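Local coordinates for protein alkaline phosphatase (Antarctic bacterium, PDB 2IUC) that probably hydrolyses phosphate monoesters under alkaline conditions, as an alkaline phosphatase family enzyme that carries zinc and magnesium ions, at residues D157-D162 and A185-N190. Residues are numbered along the deposited sequence; the frame is centred on the assembly and turned at random.
Sequences DMTESD and AILKGN. With MG (magnesium ion), chain F.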
loop_
_atom_site.group_PDB
_atom_site.type_symbol
_atom_site.label_atom_id
_atom_site.label_comp_id
_atom_site.label_asym_id
_atom_site.label_seq_id
_atom_site.Cartn_x
_atom_site.Cartn_y
_atom_site.Cartn_z
ATOM N N ASP A 157 31.323 9.614 15.410
ATOM C CA ASP A 157 30.527 10.737 14.918
ATOM C C ASP A 157 29.459 11.279 15.876
ATOM O O ASP A 157 29.034 12.432 15.753
ATOM C CB ASP A 157 29.840 10.389 13.623
ATOM C CG ASP A 157 30.800 10.362 12.433
ATOM O OD1 ASP A 157 31.986 10.723 12.605
ATOM O OD2 ASP A 157 30.394 9.993 11.321
ATOM N N MET A 158 28.966 10.445 16.762
ATOM C CA MET A 158 27.968 10.940 17.705
ATOM C C MET A 158 28.531 12.004 18.642
ATOM O O MET A 158 27.783 12.893 19.110
ATOM C CB MET A 158 27.345 9.821 18.529
ATOM C CG MET A 158 25.890 10.294 19.051
ATOM S SD MET A 158 25.590 9.099 20.212
ATOM C CE MET A 158 24.559 7.974 19.191
ATOM N N THR A 159 29.857 11.908 18.910
ATOM C CA THR A 159 30.561 12.864 19.724
ATOM C C THR A 159 30.516 14.236 19.089
ATOM O O THR A 159 30.711 15.207 19.809
ATOM C CB THR A 159 32.078 12.465 20.048
ATOM O OG1 THR A 159 32.901 12.664 18.873
ATOM C CG2 THR A 159 32.151 11.067 20.510
ATOM N N GLU A 160 30.265 14.324 17.790
ATOM C CA GLU A 160 30.180 15.594 17.083
ATOM C C GLU A 160 28.713 16.048 16.729
ATOM O O GLU A 160 28.506 17.071 16.055
ATOM C CB GLU A 160 31.109 15.556 15.795
ATOM N N SER A 161 27.710 15.326 17.208
ATOM C CA SER A 161 26.297 15.597 16.849
ATOM C C SER A 161 25.637 16.378 17.981
ATOM O O SER A 161 26.112 16.303 19.134
ATOM C CB SER A 161 25.586 14.259 16.681
ATOM O OG SER A 161 24.164 14.422 16.583
ATOM N N ASP A 162 24.550 17.113 17.688
ATOM C CA ASP A 162 23.779 17.708 18.822
ATOM C C ASP A 162 22.644 16.861 19.422
ATOM O O ASP A 162 21.855 17.359 20.280
ATOM C CB ASP A 162 23.309 19.142 18.546
ATOM C CG ASP A 162 24.489 20.145 18.484
ATOM O OD1 ASP A 162 25.229 20.323 19.491
ATOM O OD2 ASP A 162 24.669 20.737 17.408
ATOM N N ALA A 185 33.555 8.239 27.365
ATOM C CA ALA A 185 34.178 9.291 28.164
ATOM C C ALA A 185 33.970 10.643 27.453
ATOM O O ALA A 185 33.596 11.673 28.084
ATOM C CB ALA A 185 35.688 8.987 28.345
ATOM N N ILE A 186 34.204 10.629 26.134
ATOM C CA ILE A 186 33.976 11.772 25.286
ATOM C C ILE A 186 32.490 12.233 25.355
ATOM O O ILE A 186 32.213 13.441 25.563
ATOM C CB ILE A 186 34.330 11.469 23.834
ATOM C CG1 ILE A 186 35.710 10.824 23.747
ATOM C CG2 ILE A 186 34.280 12.760 22.987
ATOM C CD1 ILE A 186 36.308 10.800 22.382
ATOM N N LEU A 187 31.560 11.273 25.203
ATOM C CA LEU A 187 30.121 11.580 25.344
ATOM C C LEU A 187 29.798 12.181 26.717
ATOM O O LEU A 187 29.071 13.166 26.780
ATOM C CB LEU A 187 29.233 10.359 25.033
ATOM C CG LEU A 187 29.242 9.841 23.582
ATOM C CD1 LEU A 187 28.453 8.521 23.516
ATOM C CD2 LEU A 187 28.674 10.849 22.597
ATOM N N LYS A 188 30.370 11.638 27.800
ATOM C CA LYS A 188 30.156 12.209 29.145
ATOM C C LYS A 188 30.715 13.626 29.264
ATOM O O LYS A 188 30.089 14.479 29.883
ATOM C CB LYS A 188 30.674 11.277 30.262
ATOM C CG LYS A 188 29.837 10.044 30.470
ATOM C CD LYS A 188 30.635 8.953 31.227
ATOM C CE LYS A 188 29.993 7.616 30.987
ATOM N NZ LYS A 188 30.571 6.522 31.801
ATOM N N GLY A 189 31.866 13.879 28.623
ATOM C CA GLY A 189 32.420 15.219 28.400
ATOM C C GLY A 189 31.443 16.154 27.675
ATOM O O GLY A 189 31.486 17.375 27.929
ATOM N N ASN A 190 30.555 15.606 26.803
ATOM C CA ASN A 190 29.570 16.417 26.057
ATOM C C ASN A 190 28.226 16.506 26.763
ATOM O O ASN A 190 27.212 16.828 26.143
ATOM C CB ASN A 190 29.304 15.878 24.637
ATOM C CG ASN A 190 30.493 16.013 23.715
ATOM O OD1 ASN A 190 31.499 16.656 24.054
ATOM N ND2 ASN A 190 30.385 15.421 22.531
HETATM MG MG MG F . 32.186 10.807 9.777
HETATM O O HOH W 1 34.153 11.602 10.645
HETATM O O HOH W 2 27.749 14.237 21.630
HETATM O O HOH W 3 33.110 11.907 7.846
HETATM O O HOH W 4 31.610 13.240 10.095
#
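T159 meets I186 and L187 in the apolar part of this contact, where the chain leaving helix 151-157 packs against the end of helix 183-189. CG2 of T159 lies 3.7 Å from CG2 of I186, the two side chains crossing at a slant. The T159 methyl faces I186 because it stands anti to the carbonyl carbon, which leaves OG1 between the backbone N and C (chi1 74°), where the hydroxyl hydrogen-bonds the carbonyl of M156. L187 reaches in with one branch: its CD2 rests on the T159 backbone, 4.0 Å from CA, and also comes within 4.3 Å of SD of M158. Beyond the contact, L187 packs on F192 of strand 192-195, while M158 touches Y142 and L163.

The polar part gathers at N190, the first residue past the helix. Its amide ND2 donates to O of T159 across 2.7 Å, but the bond is weak, being strongly bent at 119°. The same nitrogen gives a second bond, to a water 3.0 Å from ND2 that in turn donates to O of M158. One side-chain amide thus serves two successive carbonyls of the turn, one directly and one through solvent.

On D157, OD2 binds a magnesium ion at 2.5 Å, and OD1 accepts a hydrogen bond from one of the three metal-bound waters. The carboxylate of E153 and the backbone carbonyl of H144 complete this site. The arrangement is packing of a helix-to-strand loop against the last turn of a neighbouring helix, on the flank of the alkaline phosphatase alpha/beta fold; the two segments run on into parallel strands 165-169 and 192-195 of its central sheet.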